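Local atomic coordinates of cytochrome P450 (Picrophilus torridus, PDB entry 2RFB), a protein that binds heme b and probably acts as a monooxygenase, inserting one oxygen atom from dioxygen into its substrates. Residues N88-D93 and N314-I319. Residues are numbered along the deposited sequence; the frame is centred on the assembly and turned at random.
With SO4 (sulfate ion), chain D.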
# COMPACT_ATOMS: atom_id res chain seq x y z
N ASN A 88 -10.18 -22.63 -5.76
CA ASN A 88 -10.67 -23.00 -7.08
C ASN A 88 -10.23 -21.92 -8.03
O ASN A 88 -11.04 -21.31 -8.73
CB ASN A 88 -12.19 -23.02 -7.05
CG ASN A 88 -12.77 -21.79 -6.34
OD1 ASN A 88 -12.03 -20.87 -5.89
ND2 ASN A 88 -14.11 -21.77 -6.21
N ILE A 89 -8.93 -21.66 -8.01
CA ILE A 89 -8.42 -20.55 -8.73
C ILE A 89 -7.71 -21.09 -9.94
O ILE A 89 -7.53 -20.39 -10.91
CB ILE A 89 -7.45 -19.75 -7.84
CG1 ILE A 89 -7.32 -18.33 -8.33
CG2 ILE A 89 -6.10 -20.41 -7.77
CD1 ILE A 89 -6.30 -17.64 -7.54
N ASP A 90 -7.31 -22.35 -9.86
CA ASP A 90 -6.53 -22.95 -10.91
C ASP A 90 -6.98 -22.51 -12.29
O ASP A 90 -8.19 -22.42 -12.58
CB ASP A 90 -6.57 -24.48 -10.79
CG ASP A 90 -6.01 -24.96 -9.47
OD1 ASP A 90 -4.78 -25.25 -9.41
OD2 ASP A 90 -6.82 -24.99 -8.50
N ASN A 91 -6.00 -22.20 -13.14
CA ASN A 91 -6.22 -21.85 -14.54
C ASN A 91 -6.72 -20.45 -14.78
O ASN A 91 -6.83 -20.04 -15.93
CB ASN A 91 -7.20 -22.80 -15.18
CG ASN A 91 -6.52 -23.92 -15.84
OD1 ASN A 91 -5.85 -23.72 -16.87
ND2 ASN A 91 -6.68 -25.13 -15.30
N LYS A 92 -7.00 -19.73 -13.69
CA LYS A 92 -7.58 -18.40 -13.77
C LYS A 92 -6.56 -17.34 -13.57
O LYS A 92 -5.41 -17.64 -13.24
CB LYS A 92 -8.68 -18.23 -12.72
CG LYS A 92 -9.90 -19.07 -13.08
CD LYS A 92 -10.86 -19.16 -11.95
CE LYS A 92 -11.97 -20.12 -12.35
NZ LYS A 92 -13.21 -19.84 -11.58
N ASP A 93 -6.99 -16.09 -13.74
CA ASP A 93 -6.17 -14.92 -13.52
C ASP A 93 -6.02 -14.72 -12.03
O ASP A 93 -6.99 -14.41 -11.34
CB ASP A 93 -6.76 -13.64 -14.16
CG ASP A 93 -5.89 -12.38 -13.88
OD1 ASP A 93 -4.72 -12.50 -13.46
OD2 ASP A 93 -6.35 -11.25 -14.05
N ASN A 314 0.89 -23.64 -0.53
CA ASN A 314 0.31 -24.96 -0.25
C ASN A 314 -0.71 -25.43 -1.30
O ASN A 314 -1.12 -26.58 -1.30
CB ASN A 314 -0.35 -25.01 1.14
CG ASN A 314 0.67 -25.01 2.27
OD1 ASN A 314 0.93 -23.97 2.87
ND2 ASN A 314 1.24 -26.15 2.56
N HIS A 315 -1.15 -24.53 -2.16
CA HIS A 315 -2.13 -24.87 -3.17
C HIS A 315 -1.47 -25.38 -4.46
O HIS A 315 -1.96 -26.32 -5.06
CB HIS A 315 -3.05 -23.66 -3.47
CG HIS A 315 -4.26 -24.05 -4.25
ND1 HIS A 315 -4.33 -23.93 -5.62
CD2 HIS A 315 -5.42 -24.63 -3.86
CE1 HIS A 315 -5.49 -24.40 -6.04
NE2 HIS A 315 -6.18 -24.83 -4.99
N PHE A 316 -0.36 -24.78 -4.87
CA PHE A 316 0.34 -25.22 -6.08
C PHE A 316 1.59 -26.08 -5.79
O PHE A 316 2.28 -25.85 -4.82
CB PHE A 316 0.70 -23.98 -6.93
CG PHE A 316 -0.48 -23.12 -7.30
CD1 PHE A 316 -1.38 -23.53 -8.29
CD2 PHE A 316 -0.72 -21.91 -6.65
CE1 PHE A 316 -2.49 -22.72 -8.64
CE2 PHE A 316 -1.82 -21.11 -6.97
CZ PHE A 316 -2.69 -21.50 -7.96
N LYS A 317 1.88 -27.08 -6.61
CA LYS A 317 3.11 -27.87 -6.45
C LYS A 317 4.26 -27.19 -7.22
O LYS A 317 5.41 -27.18 -6.76
CB LYS A 317 2.93 -29.32 -6.94
CG LYS A 317 2.22 -30.29 -5.96
CD LYS A 317 2.27 -31.79 -6.46
CE LYS A 317 1.13 -32.16 -7.46
NZ LYS A 317 1.09 -33.63 -7.95
N ARG A 318 3.92 -26.64 -8.38
CA ARG A 318 4.87 -26.03 -9.28
C ARG A 318 4.31 -24.64 -9.58
O ARG A 318 3.09 -24.48 -9.80
CB ARG A 318 5.02 -26.86 -10.57
CG ARG A 318 5.75 -28.21 -10.42
CD ARG A 318 5.82 -29.03 -11.75
NE ARG A 318 6.01 -30.48 -11.56
CZ ARG A 318 6.02 -31.41 -12.53
NH1 ARG A 318 5.88 -31.06 -13.82
NH2 ARG A 318 6.17 -32.71 -12.23
N ILE A 319 5.18 -23.63 -9.55
CA ILE A 319 4.78 -22.25 -9.82
C ILE A 319 5.64 -21.64 -10.94
O ILE A 319 6.69 -21.13 -10.68
CB ILE A 319 4.83 -21.41 -8.48
CG1 ILE A 319 3.79 -21.98 -7.51
CG2 ILE A 319 4.65 -19.87 -8.72
CD1 ILE A 319 3.54 -21.15 -6.31
S SO4 D . -0.62 -27.95 -8.91
O1 SO4 D . 0.28 -27.15 -9.75
O2 SO4 D . -0.85 -29.25 -9.57
O3 SO4 D . 0.01 -28.29 -7.62
O4 SO4 D . -1.87 -27.22 -8.65
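His315 sets CG anti to its backbone N (chi1 -166°), which carries the imidazole out to the carboxylate of Asp90. Phe316 has CG anti to its carbonyl carbon, and its ring reaches Ile89. In this cytochrome P450 fold the contact joins the end of helix 298-315 to the type II beta turn Ile89-Lys92, in the loop between helices 75-86 and 94-99. It lies away from the heme. Ile89 presents its CG2 methyl to Phe316 CZ at 3.6 Å, and the two side chains cross at about a right angle. Ile89 also packs on Ile94 and Tyr98, while Phe316 touches Leu342. The Asp90 carboxylate lies at the edge of the imidazole, with the two planes 38° apart. Its exact distance from the ring is doubtful in the model. The imidazole turns an edge to one face of the Phe316 ring, with His315 ND1 3.7 Å above its centre. With an alanine at His315, that face would probably lose this neighbour. Asp90 OD1 also approaches Phe316 CE1 at 3.5 Å. A sulfate, probably from the crystallisation liquor, lies beside the ring and Asp90. Lys317 N donates to its O3, at a modelled length too short to trust, and its O4 is 3.7 Å from Phe316 CD1.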